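Local coordinates for molybdopterin biosynthesis moeA protein (Pyrococcus horikoshii, PDB 1WU2), which probably takes part in molybdenum cofactor biosynthesis, at the step where MoeA proteins insert the metal into molybdopterin, at residues A[36-41]-A[177-182]; A[44-49]-A[152-157]; A[56-61]-A[138-143]; A[222-227]-A[314-319]. All blocks are in the same frame, centred on the assembly; numbering follows the deposited sequence.

Interaction 1. Residues A[36-41]-A[177-182]; sequences VGRVLA and VPVKVK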
loop_
_atom_site.group_PDB
_atom_site.type_symbol
_atom_site.label_atom_id
_atom_site.label_comp_id
_atom_site.label_asym_id
_atom_site.label_seq_id
_atom_site.Cartn_x
_atom_site.Cartn_y
_atom_site.Cartn_z
ATOM N N VAL A 36 12.930 -0.228 0.897
ATOM C CA VAL A 36 11.519 0.094 0.655
ATOM C C VAL A 36 10.598 -0.730 1.568
ATOM O O VAL A 36 10.739 -1.947 1.662
ATOM C CB VAL A 36 11.124 -0.140 -0.824
ATOM C CG1 VAL A 36 9.618 0.040 -1.025
ATOM C CG2 VAL A 36 11.897 0.804 -1.747
ATOM N N GLY A 37 9.666 -0.051 2.236
ATOM C CA GLY A 37 8.730 -0.692 3.150
ATOM C C GLY A 37 9.196 -0.691 4.597
ATOM O O GLY A 37 8.434 -1.034 5.500
ATOM N N ARG A 38 10.447 -0.300 4.820
ATOM C CA ARG A 38 11.023 -0.254 6.159
ATOM C C ARG A 38 10.718 1.065 6.858
ATOM O O ARG A 38 10.393 2.061 6.217
ATOM C CB ARG A 38 12.531 -0.476 6.092
ATOM C CG ARG A 38 12.904 -1.902 5.750
ATOM C CD ARG A 38 12.778 -2.853 6.930
ATOM N NE ARG A 38 13.765 -3.925 6.853
ATOM C CZ ARG A 38 14.414 -4.449 7.885
ATOM N NH1 ARG A 38 14.204 -4.018 9.124
ATOM N NH2 ARG A 38 15.286 -5.424 7.669
ATOM N N VAL A 39 10.844 1.057 8.179
ATOM C CA VAL A 39 10.488 2.200 9.010
ATOM C C VAL A 39 11.737 2.846 9.588
ATOM O O VAL A 39 12.493 2.197 10.301
ATOM C CB VAL A 39 9.568 1.774 10.166
ATOM C CG1 VAL A 39 9.082 2.998 10.953
ATOM C CG2 VAL A 39 8.397 0.962 9.634
ATOM N N LEU A 40 11.933 4.127 9.289
ATOM C CA LEU A 40 13.086 4.877 9.780
ATOM C C LEU A 40 13.140 4.925 11.304
ATOM O O LEU A 40 12.153 5.263 11.958
ATOM C CB LEU A 40 13.061 6.310 9.240
ATOM C CG LEU A 40 13.605 6.535 7.831
ATOM C CD1 LEU A 40 13.499 8.012 7.489
ATOM C CD2 LEU A 40 15.050 6.061 7.717
ATOM N N ALA A 41 14.310 4.599 11.853
ATOM C CA ALA A 41 14.534 4.607 13.298
ATOM C C ALA A 41 14.664 6.020 13.857
ATOM O O ALA A 41 14.392 6.248 15.036
ATOM C CB ALA A 41 15.779 3.808 13.636
ATOM N N VAL A 177 20.793 2.824 5.508
ATOM C CA VAL A 177 19.935 3.683 6.326
ATOM C C VAL A 177 19.437 2.969 7.595
ATOM O O VAL A 177 19.001 1.819 7.530
ATOM C CB VAL A 177 18.733 4.213 5.492
ATOM C CG1 VAL A 177 17.734 3.101 5.144
ATOM C CG2 VAL A 177 18.036 5.359 6.208
ATOM N N PRO A 178 19.507 3.639 8.746
ATOM C CA PRO A 178 19.010 3.049 9.995
ATOM C C PRO A 178 17.484 2.922 10.034
ATOM O O PRO A 178 16.779 3.914 9.870
ATOM C CB PRO A 178 19.503 4.025 11.072
ATOM C CG PRO A 178 19.725 5.314 10.365
ATOM C CD PRO A 178 20.083 4.980 8.960
ATOM N N VAL A 179 17.002 1.700 10.241
ATOM C CA VAL A 179 15.576 1.410 10.366
ATOM C C VAL A 179 15.321 0.526 11.586
ATOM O O VAL A 179 16.232 -0.124 12.095
ATOM C CB VAL A 179 15.021 0.711 9.098
ATOM C CG1 VAL A 179 15.086 1.642 7.901
ATOM C CG2 VAL A 179 15.762 -0.599 8.807
ATOM N N LYS A 180 14.079 0.501 12.055
ATOM C CA LYS A 180 13.706 -0.351 13.177
ATOM C C LYS A 180 13.804 -1.825 12.782
ATOM O O LYS A 180 13.505 -2.198 11.645
ATOM C CB LYS A 180 12.277 -0.049 13.642
ATOM C CG LYS A 180 12.066 1.357 14.179
ATOM C CD LYS A 180 12.534 1.498 15.614
ATOM C CE LYS A 180 11.920 2.718 16.276
ATOM N NZ LYS A 180 12.402 2.894 17.672
ATOM N N VAL A 181 14.238 -2.647 13.733
ATOM C CA VAL A 181 14.194 -4.095 13.589
ATOM C C VAL A 181 12.728 -4.508 13.566
ATOM O O VAL A 181 11.924 -3.990 14.343
ATOM C CB VAL A 181 14.933 -4.805 14.752
ATOM C CG1 VAL A 181 14.622 -6.301 14.781
ATOM C CG2 VAL A 181 16.437 -4.578 14.638
ATOM N N LYS A 182 12.390 -5.416 12.656
ATOM C CA LYS A 182 11.030 -5.920 12.521
ATOM C C LYS A 182 10.653 -6.692 13.777
ATOM O O LYS A 182 11.375 -7.614 14.163
ATOM C CB LYS A 182 10.917 -6.854 11.319
ATOM C CG LYS A 182 11.221 -6.206 9.987
ATOM C CD LYS A 182 10.788 -7.105 8.842
ATOM C CE LYS A 182 11.118 -6.498 7.494
ATOM N NZ LYS A 182 10.561 -7.324 6.390
HETATM O O HOH W 1 11.735 -1.570 9.689
HETATM O O HOH W 2 14.601 4.329 16.949
#
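Arg38 wraps round Val179 and ends beside the backbone of Lys180, burying more surface than any other residue of this contact. Its CB lies 3.8 Å from Val179 CG1. Bends at chi2 and chi3 then carry the guanidinium past the second methyl, with NH1 3.8 Å from Val179 CG2. The extended chain of Lys182 crosses Arg38 at about a right angle and sets its CE over one guanidinium face, off toward the rim and 3.7 Å from Arg38 NE. Lys180 O lies at the guanidinium edge, in its plane. NH1 itself is held by a salt bridge to Glu28 of strand 27-31. Val179 also meets Val39, whose carbonyl O is 3.2 Å from Val179 CB and accepts a hydrogen bond from Lys180 N at 2.9 Å. Two residues on from Val39, Ala41 N donates to Pro178 O at 3.2 Å, nearly straight at 176° but from above the carbonyl plane. These two bonds frame a single bridge between Leu40 and Val179, where the loop 36-41 crosses strand 176-180. One water links Val39 N to Lys180 O; another joins Ala41 O to Lys180 NZ, which is salt-bridged to Glu23. Arg38 thus covers Val179 with its chain and Lys182 lies over the guanidinium, like charges close together; the salt bridge of Arg38 to Glu28 probably offsets that nearness.

Interaction 2. Residues A[44-49]-A[152-157]; sequences IVTEFD and EVVLRK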
loop_
_atom_site.group_PDB
_atom_site.type_symbol
_atom_site.label_atom_id
_atom_site.label_comp_id
_atom_site.label_asym_id
_atom_site.label_seq_id
_atom_site.Cartn_x
_atom_site.Cartn_y
_atom_site.Cartn_z
ATOM N N ILE A 44 16.421 11.856 9.555
ATOM C CA ILE A 44 17.566 11.899 8.654
ATOM C C ILE A 44 17.862 13.366 8.379
ATOM O O ILE A 44 17.024 14.079 7.835
ATOM C CB ILE A 44 17.245 11.154 7.335
ATOM C CG1 ILE A 44 16.868 9.693 7.608
ATOM C CG2 ILE A 44 18.422 11.226 6.370
ATOM C CD1 ILE A 44 17.963 8.864 8.247
ATOM N N VAL A 45 19.046 13.813 8.783
ATOM C CA VAL A 45 19.480 15.189 8.575
ATOM C C VAL A 45 20.573 15.210 7.514
ATOM O O VAL A 45 21.556 14.480 7.615
ATOM C CB VAL A 45 20.029 15.817 9.877
ATOM C CG1 VAL A 45 20.411 17.275 9.653
ATOM C CG2 VAL A 45 19.010 15.698 11.000
ATOM N N THR A 46 20.387 16.043 6.498
ATOM C CA THR A 46 21.383 16.222 5.447
ATOM C C THR A 46 22.598 17.010 5.942
ATOM O O THR A 46 22.457 17.952 6.717
ATOM C CB THR A 46 20.741 16.912 4.206
ATOM O OG1 THR A 46 21.722 17.094 3.183
ATOM C CG2 THR A 46 20.276 18.336 4.503
ATOM N N GLU A 47 23.787 16.604 5.498
ATOM C CA GLU A 47 25.021 17.339 5.770
ATOM C C GLU A 47 25.464 18.127 4.527
ATOM O O GLU A 47 26.526 18.751 4.527
ATOM C CB GLU A 47 26.139 16.378 6.218
ATOM C CG GLU A 47 26.002 15.841 7.642
ATOM C CD GLU A 47 25.899 16.937 8.698
ATOM O OE1 GLU A 47 26.854 17.721 8.855
ATOM O OE2 GLU A 47 24.852 17.023 9.368
ATOM N N PHE A 48 24.642 18.094 3.480
ATOM C CA PHE A 48 24.911 18.803 2.232
ATOM C C PHE A 48 23.736 19.698 1.824
ATOM O O PHE A 48 22.575 19.337 2.019
ATOM C CB PHE A 48 25.181 17.799 1.105
ATOM C CG PHE A 48 26.242 16.776 1.432
ATOM C CD1 PHE A 48 25.893 15.536 1.956
ATOM C CD2 PHE A 48 27.585 17.050 1.204
ATOM C CE1 PHE A 48 26.863 14.591 2.256
ATOM C CE2 PHE A 48 28.565 16.107 1.498
ATOM C CZ PHE A 48 28.202 14.875 2.025
ATOM N N ASP A 49 24.057 20.867 1.270
ATOM C CA ASP A 49 23.097 21.699 0.551
ATOM C C ASP A 49 22.907 21.133 -0.856
ATOM O O ASP A 49 23.885 20.799 -1.528
ATOM C CB ASP A 49 23.609 23.142 0.414
ATOM C CG ASP A 49 23.679 23.880 1.731
ATOM O OD1 ASP A 49 22.617 24.186 2.303
ATOM O OD2 ASP A 49 24.753 24.230 2.256
ATOM N N GLU A 152 19.130 20.256 7.705
ATOM C CA GLU A 152 17.674 20.217 7.643
ATOM C C GLU A 152 17.205 18.769 7.676
ATOM O O GLU A 152 17.857 17.890 7.112
ATOM C CB GLU A 152 17.205 20.881 6.350
ATOM C CG GLU A 152 15.736 21.257 6.300
ATOM C CD GLU A 152 15.401 22.073 5.062
ATOM O OE1 GLU A 152 15.326 21.484 3.957
ATOM O OE2 GLU A 152 15.224 23.305 5.192
ATOM N N VAL A 153 16.080 18.525 8.350
ATOM C CA VAL A 153 15.448 17.209 8.354
ATOM C C VAL A 153 14.759 17.007 7.009
ATOM O O VAL A 153 13.910 17.807 6.624
ATOM C CB VAL A 153 14.415 17.059 9.503
ATOM C CG1 VAL A 153 13.690 15.712 9.419
ATOM C CG2 VAL A 153 15.089 17.203 10.854
ATOM N N VAL A 154 15.150 15.948 6.299
ATOM C CA VAL A 154 14.576 15.597 4.997
ATOM C C VAL A 154 13.580 14.437 5.093
ATOM O O VAL A 154 12.660 14.342 4.284
ATOM C CB VAL A 154 15.681 15.255 3.956
ATOM C CG1 VAL A 154 16.721 16.364 3.903
ATOM C CG2 VAL A 154 16.354 13.914 4.261
ATOM N N LEU A 155 13.780 13.555 6.070
ATOM C CA LEU A 155 12.861 12.449 6.331
ATOM C C LEU A 155 12.672 12.271 7.834
ATOM O O LEU A 155 13.647 12.130 8.571
ATOM C CB LEU A 155 13.399 11.148 5.735
ATOM C CG LEU A 155 13.347 11.018 4.211
ATOM C CD1 LEU A 155 14.229 9.867 3.753
ATOM C CD2 LEU A 155 11.923 10.822 3.733
ATOM N N ARG A 156 11.418 12.268 8.278
ATOM C CA ARG A 156 11.101 12.152 9.698
ATOM C C ARG A 156 11.185 10.712 10.167
ATOM O O ARG A 156 11.103 9.777 9.368
ATOM C CB ARG A 156 9.691 12.679 9.993
ATOM C CG ARG A 156 9.447 14.126 9.593
ATOM C CD ARG A 156 10.053 15.147 10.538
ATOM N NE ARG A 156 9.944 16.504 9.998
ATOM C CZ ARG A 156 10.649 17.553 10.420
ATOM N NH1 ARG A 156 11.529 17.433 11.412
ATOM N NH2 ARG A 156 10.470 18.740 9.848
ATOM N N LYS A 157 11.333 10.554 11.480
ATOM C CA LYS A 157 11.279 9.258 12.141
ATOM C C LYS A 157 9.879 8.668 11.980
ATOM O O LYS A 157 8.884 9.371 12.131
ATOM C CB LYS A 157 11.612 9.427 13.631
ATOM C CG LYS A 157 11.506 8.161 14.478
ATOM C CD LYS A 157 11.501 8.494 15.974
ATOM C CE LYS A 157 11.535 7.239 16.840
ATOM N NZ LYS A 157 10.498 6.237 16.448
#
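Ile44 and Leu155 stand side by side on one face of a two-stranded antiparallel ribbon, their CB atoms 4.2 Å apart, and both turn toward Leu169 of helix 163-171. Val45 and Val153 take the other face, meeting through CG2 of each at 4.2 Å. Between these pairs sits Val154, whose two methyls reach different partners: with chi1 at -52°, CG2 packs against Ile44 CG2 at 4.0 Å, the two side chains crossing obliquely, while CG1 touches Thr46 CB and CG2. The register slips by one from Ile44-Leu155 to Val45-Val153, a beta bulge with Val154 as the extra residue, and the chain turns a corner there. Ile44 grips both sides of the irregularity: its N donates to Leu155 O at 3.0 Å and its O accepts from Val154 N at 3.1 Å. Past the bulge, Thr46 N donates to Glu152 O at 3.2 Å, tilted from the carbonyl plane. The ribbon lies where the chain runs out to, and returns from, the all-beta part formed by the residues between the segments. Thr46 OG1 sits opposite the backbone N (chi1 180°) and gives its proton to a lone pair of Phe48 O at 2.7 Å, while CG2 lies against Glu152 O. Alanine in place of Thr46 would lack both branches, which would probably leave Phe48 O without this donor and open a gap beside Val154 CG1. From the second subunit, Leu370 packs on Leu155 and Pro198 on Phe48.

Interaction 3. Residues A[56-61]-A[138-143]; sequences AAVDGY and GQNIAF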
loop_
_atom_site.group_PDB
_atom_site.type_symbol
_atom_site.label_atom_id
_atom_site.label_comp_id
_atom_site.label_asym_id
_atom_site.label_seq_id
_atom_site.Cartn_x
_atom_site.Cartn_y
_atom_site.Cartn_z
ATOM N N ALA A 56 22.505 29.713 -11.853
ATOM C CA ALA A 56 21.643 30.315 -12.858
ATOM C C ALA A 56 20.662 29.240 -13.326
ATOM O O ALA A 56 21.074 28.149 -13.699
ATOM C CB ALA A 56 22.467 30.830 -14.021
ATOM N N ALA A 57 19.370 29.549 -13.286
ATOM C CA ALA A 57 18.325 28.622 -13.725
ATOM C C ALA A 57 18.089 28.716 -15.230
ATOM O O ALA A 57 17.318 27.941 -15.791
ATOM C CB ALA A 57 17.028 28.904 -12.977
ATOM N N VAL A 58 18.756 29.671 -15.873
ATOM C CA VAL A 58 18.583 29.933 -17.294
ATOM C C VAL A 58 19.876 30.500 -17.902
ATOM O O VAL A 58 20.711 31.060 -17.189
ATOM C CB VAL A 58 17.400 30.923 -17.504
ATOM C CG1 VAL A 58 17.803 32.361 -17.158
ATOM C CG2 VAL A 58 16.855 30.831 -18.913
ATOM N N ASP A 59 20.040 30.340 -19.212
ATOM C CA ASP A 59 21.128 30.998 -19.936
ATOM C C ASP A 59 20.783 32.474 -20.009
ATOM O O ASP A 59 19.775 32.836 -20.611
ATOM C CB ASP A 59 21.282 30.451 -21.360
ATOM C CG ASP A 59 21.461 28.946 -21.401
ATOM O OD1 ASP A 59 21.533 28.390 -22.515
ATOM O OD2 ASP A 59 21.531 28.234 -20.381
ATOM N N GLY A 60 21.597 33.324 -19.390
ATOM C CA GLY A 60 21.304 34.745 -19.364
ATOM C C GLY A 60 22.456 35.636 -18.943
ATOM O O GLY A 60 23.606 35.328 -19.218
ATOM N N TYR A 61 22.127 36.751 -18.293
ATOM C CA TYR A 61 23.115 37.708 -17.808
ATOM C C TYR A 61 22.901 37.967 -16.317
ATOM O O TYR A 61 21.823 38.388 -15.904
ATOM C CB TYR A 61 23.001 39.022 -18.583
ATOM C CG TYR A 61 23.318 38.884 -20.053
ATOM C CD1 TYR A 61 24.632 38.924 -20.509
ATOM C CD2 TYR A 61 22.303 38.703 -20.988
ATOM C CE1 TYR A 61 24.927 38.790 -21.860
ATOM C CE2 TYR A 61 22.587 38.570 -22.337
ATOM C CZ TYR A 61 23.901 38.614 -22.768
ATOM O OH TYR A 61 24.187 38.480 -24.106
ATOM N N GLY A 138 16.694 37.711 -6.986
ATOM C CA GLY A 138 16.586 36.264 -6.915
ATOM C C GLY A 138 15.914 35.659 -8.134
ATOM O O GLY A 138 15.589 34.474 -8.132
ATOM N N GLN A 139 15.717 36.465 -9.177
ATOM C CA GLN A 139 15.065 36.002 -10.398
ATOM C C GLN A 139 15.977 35.027 -11.133
ATOM O O GLN A 139 17.151 35.313 -11.348
ATOM C CB GLN A 139 14.717 37.185 -11.307
ATOM C CG GLN A 139 14.039 36.787 -12.622
ATOM C CD GLN A 139 13.223 37.912 -13.246
ATOM O OE1 GLN A 139 12.610 38.706 -12.539
ATOM N NE2 GLN A 139 13.216 37.978 -14.572
ATOM N N ASN A 140 15.427 33.875 -11.506
ATOM C CA ASN A 140 16.168 32.829 -12.205
ATOM C C ASN A 140 17.427 32.384 -11.466
ATOM O O ASN A 140 18.464 32.136 -12.084
ATOM C CB ASN A 140 16.511 33.272 -13.636
ATOM C CG ASN A 140 15.278 33.474 -14.493
ATOM O OD1 ASN A 140 14.291 32.754 -14.354
ATOM N ND2 ASN A 140 15.332 34.453 -15.390
ATOM N N ILE A 141 17.334 32.297 -10.141
ATOM C CA ILE A 141 18.404 31.727 -9.333
ATOM C C ILE A 141 17.873 30.546 -8.528
ATOM O O ILE A 141 16.971 30.700 -7.703
ATOM C CB ILE A 141 19.026 32.779 -8.392
ATOM C CG1 ILE A 141 19.797 33.819 -9.206
ATOM C CG2 ILE A 141 19.965 32.105 -7.385
ATOM C CD1 ILE A 141 20.302 34.998 -8.402
ATOM N N ALA A 142 18.429 29.368 -8.795
ATOM C CA ALA A 142 18.275 28.221 -7.915
ATOM C C ALA A 142 19.213 28.403 -6.724
ATOM O O ALA A 142 20.396 28.070 -6.792
ATOM C CB ALA A 142 18.589 26.927 -8.659
ATOM N N PHE A 143 18.679 28.943 -5.634
ATOM C CA PHE A 143 19.484 29.250 -4.452
ATOM C C PHE A 143 20.009 27.996 -3.760
ATOM O O PHE A 143 19.511 26.893 -3.977
ATOM C CB PHE A 143 18.674 30.088 -3.454
ATOM C CG PHE A 143 18.553 31.533 -3.841
ATOM C CD1 PHE A 143 19.624 32.398 -3.672
ATOM C CD2 PHE A 143 17.369 32.028 -4.374
ATOM C CE1 PHE A 143 19.517 33.739 -4.025
ATOM C CE2 PHE A 143 17.255 33.366 -4.730
ATOM C CZ PHE A 143 18.332 34.222 -4.555
#
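A short antiparallel pairing of strands 55-56 and 141-142, with Ala56 opposite Ile141 as a non-hydrogen-bonded pair, brings the start of the segment 56-61 against a type II beta turn running from Gly138 to Ile141. The turn is closed by a weak bond from Ile141 N to Gly138 O, and Asn140 takes its left-handed third position (phi 55°). One hydrogen bond joins the two segments: Ala57 N donates to Asn140 O at 3.0 Å. It is nearly straight at hydrogen, 173°, yet the donor stands well above the carbonyl plane. Ala57 CB lies beside the same oxygen, at 3.6 Å, covering it with a methyl. Farther along the segment, Val58 and the Asn140 side chain lie at a slant to each other. Val58 CG1 lies alongside the asparagine from CB to the amide nitrogen, 3.9 Å from Asn140 CB and 3.7 Å from Asn140 ND2. The chi1 of -64° sets Asn140 CG opposite its own carbonyl carbon, and the amide is fixed by ND2, which donates to Val116 O. The methyl thus packs on an amide whose nitrogen is already engaged on the neighbouring strand. Strand 115-118 lies along Val58 and Asn140, Val103 of strand 99-103 packs on Ala56, and Gly60 and Tyr61 go on as strand 60-63 between those two in the six-stranded sheet; Ser363 of the second subunit touches Ala142.

Interaction 4. Residues A[222-227]-A[314-319]; sequences KFFGEP and ALAKMV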
loop_
_atom_site.group_PDB
_atom_site.type_symbol
_atom_site.label_atom_id
_atom_site.label_comp_id
_atom_site.label_asym_id
_atom_site.label_seq_id
_atom_site.Cartn_x
_atom_site.Cartn_y
_atom_site.Cartn_z
ATOM N N LYS A 222 3.059 -7.540 5.875
ATOM C CA LYS A 222 2.524 -6.310 5.299
ATOM C C LYS A 222 2.701 -5.149 6.274
ATOM O O LYS A 222 2.948 -4.019 5.858
ATOM C CB LYS A 222 1.043 -6.485 4.946
ATOM C CG LYS A 222 0.390 -5.255 4.309
ATOM C CD LYS A 222 -1.101 -5.457 4.113
ATOM C CE LYS A 222 -1.742 -4.228 3.487
ATOM N NZ LYS A 222 -3.176 -4.447 3.157
ATOM N N PHE A 223 2.590 -5.442 7.567
ATOM C CA PHE A 223 2.651 -4.426 8.609
ATOM C C PHE A 223 3.866 -4.596 9.525
ATOM O O PHE A 223 3.726 -4.796 10.737
ATOM C CB PHE A 223 1.350 -4.429 9.415
ATOM C CG PHE A 223 0.179 -3.871 8.663
ATOM C CD1 PHE A 223 0.079 -2.508 8.426
ATOM C CD2 PHE A 223 -0.819 -4.707 8.175
ATOM C CE1 PHE A 223 -1.002 -1.984 7.724
ATOM C CE2 PHE A 223 -1.901 -4.188 7.473
ATOM C CZ PHE A 223 -1.990 -2.824 7.249
ATOM N N PHE A 224 5.053 -4.525 8.916
ATOM C CA PHE A 224 6.320 -4.236 9.606
ATOM C C PHE A 224 6.977 -5.382 10.375
ATOM O O PHE A 224 8.109 -5.229 10.837
ATOM C CB PHE A 224 6.158 -3.028 10.543
ATOM C CG PHE A 224 5.292 -1.937 9.976
ATOM C CD1 PHE A 224 5.587 -1.378 8.736
ATOM C CD2 PHE A 224 4.169 -1.491 10.664
ATOM C CE1 PHE A 224 4.787 -0.380 8.197
ATOM C CE2 PHE A 224 3.363 -0.490 10.130
ATOM C CZ PHE A 224 3.672 0.066 8.896
ATOM N N GLY A 225 6.290 -6.518 10.502
ATOM C CA GLY A 225 6.748 -7.612 11.340
ATOM C C GLY A 225 7.362 -8.788 10.599
ATOM O O GLY A 225 7.234 -8.910 9.382
ATOM N N GLU A 226 8.039 -9.646 11.358
ATOM C CA GLU A 226 8.578 -10.912 10.872
ATOM C C GLU A 226 7.796 -12.043 11.537
ATOM O O GLU A 226 7.941 -12.258 12.735
ATOM C CB GLU A 226 10.059 -11.021 11.245
ATOM C CG GLU A 226 10.739 -12.319 10.821
ATOM C CD GLU A 226 12.149 -12.465 11.382
ATOM O OE1 GLU A 226 12.578 -11.615 12.195
ATOM O OE2 GLU A 226 12.832 -13.442 11.011
ATOM N N PRO A 227 6.968 -12.765 10.783
ATOM C CA PRO A 227 6.190 -13.867 11.360
ATOM C C PRO A 227 7.055 -15.101 11.599
ATOM O O PRO A 227 7.907 -15.419 10.771
ATOM C CB PRO A 227 5.136 -14.149 10.290
ATOM C CG PRO A 227 5.779 -13.753 9.021
ATOM C CD PRO A 227 6.709 -12.613 9.341
ATOM N N ALA A 314 -0.814 -2.244 17.075
ATOM C CA ALA A 314 0.267 -2.626 17.986
ATOM C C ALA A 314 1.603 -2.689 17.254
ATOM O O ALA A 314 2.604 -2.163 17.732
ATOM C CB ALA A 314 -0.035 -3.969 18.643
ATOM N N LEU A 315 1.610 -3.338 16.096
ATOM C CA LEU A 315 2.804 -3.443 15.259
ATOM C C LEU A 315 3.319 -2.067 14.831
ATOM O O LEU A 315 4.524 -1.821 14.835
ATOM C CB LEU A 315 2.510 -4.289 14.020
ATOM C CG LEU A 315 2.345 -5.785 14.283
ATOM C CD1 LEU A 315 1.618 -6.454 13.129
ATOM C CD2 LEU A 315 3.699 -6.447 14.511
ATOM N N ALA A 316 2.395 -1.181 14.468
ATOM C CA ALA A 316 2.737 0.182 14.073
ATOM C C ALA A 316 3.350 0.962 15.232
ATOM O O ALA A 316 4.264 1.749 15.033
ATOM C CB ALA A 316 1.505 0.906 13.541
ATOM N N LYS A 317 2.850 0.735 16.442
ATOM C CA LYS A 317 3.392 1.383 17.636
ATOM C C LYS A 317 4.805 0.894 17.956
ATOM O O LYS A 317 5.632 1.660 18.448
ATOM C CB LYS A 317 2.477 1.150 18.845
ATOM C CG LYS A 317 2.591 2.234 19.912
ATOM C CD LYS A 317 2.388 1.690 21.308
ATOM C CE LYS A 317 2.705 2.743 22.355
ATOM N NZ LYS A 317 2.119 2.390 23.669
HETATM N N MSE A 318 5.076 -0.375 17.660
HETATM C CA MSE A 318 6.361 -1.000 17.979
HETATM C C MSE A 318 7.504 -0.461 17.108
HETATM O O MSE A 318 8.638 -0.367 17.565
HETATM C CB MSE A 318 6.261 -2.528 17.855
HETATM C CG MSE A 318 5.453 -3.174 18.971
HETATM SE SE MSE A 318 5.212 -5.112 18.771
HETATM C CE MSE A 318 6.412 -5.655 20.150
ATOM N N VAL A 319 7.201 -0.103 15.862
ATOM C CA VAL A 319 8.187 0.511 14.968
ATOM C C VAL A 319 8.015 2.036 14.856
ATOM O O VAL A 319 8.791 2.703 14.171
ATOM C CB VAL A 319 8.143 -0.116 13.553
ATOM C CG1 VAL A 319 8.445 -1.607 13.620
ATOM C CG2 VAL A 319 6.797 0.140 12.861
#
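Phe223 is the first residue to leave helical geometry after helix 212-222, and Phe224 follows with a positive phi (79°), so that the backbone turns sharply beside helix 300-319 before entering strand 226-233. Leu315 of that helix packs against the Phe223 carbonyl: its CB is 3.5 Å and its CD1 3.6 Å from Phe223 O, and CD1 also lies 4.2 Å from Phe223 CB. A CB on Gly225 would come tight against Leu315 CD2. The turn belongs to the probable molybdopterin-binding domain, where helix 212-222 lies in the connection between the adjacent parallel strands 184-190 and 226-233, a beta-alpha-beta crossover. The Phe224 ring leans obliquely on residues 316-319 of helix 300-319. Its CD2 sits 3.8 Å from Val319 CG2, the two side chains crossing at about a right angle, and its CE2 is 4.1 Å from Ala316 CB. Val319 offers both methyls, since with chi1 at -60° CG1 also reaches Phe224 CB, at 4.1 Å. With serine instead of Phe224 the ring would be gone, which is likely to open a gap beside Val319 CG2 and Ala316 and set a hydroxyl among apolar groups. Ala321 touches Phe224 from the loop beyond.

In the fold
The contacts run along an elongated chain. Interactions 1 and 4, centres 11 Å apart, touch: Val39 and Lys180 pack on Val319, Val39 also on Phe224, joining the N-terminal region to the probable molybdopterin-binding domain. Interaction 2, about 16 Å between centres from interaction 1, meets it through Leu40 and Leu155; Val177 of strand 176-180 packs on Ile44. Interaction 3 lies farther out, its centre 39 Å from that of interaction 1 and 47 Å from interaction 4. In sequence, interaction 1 encloses interaction 2, which encloses interaction 3, so the distal beta part is an insertion reached by two chain passages; interaction 4 follows.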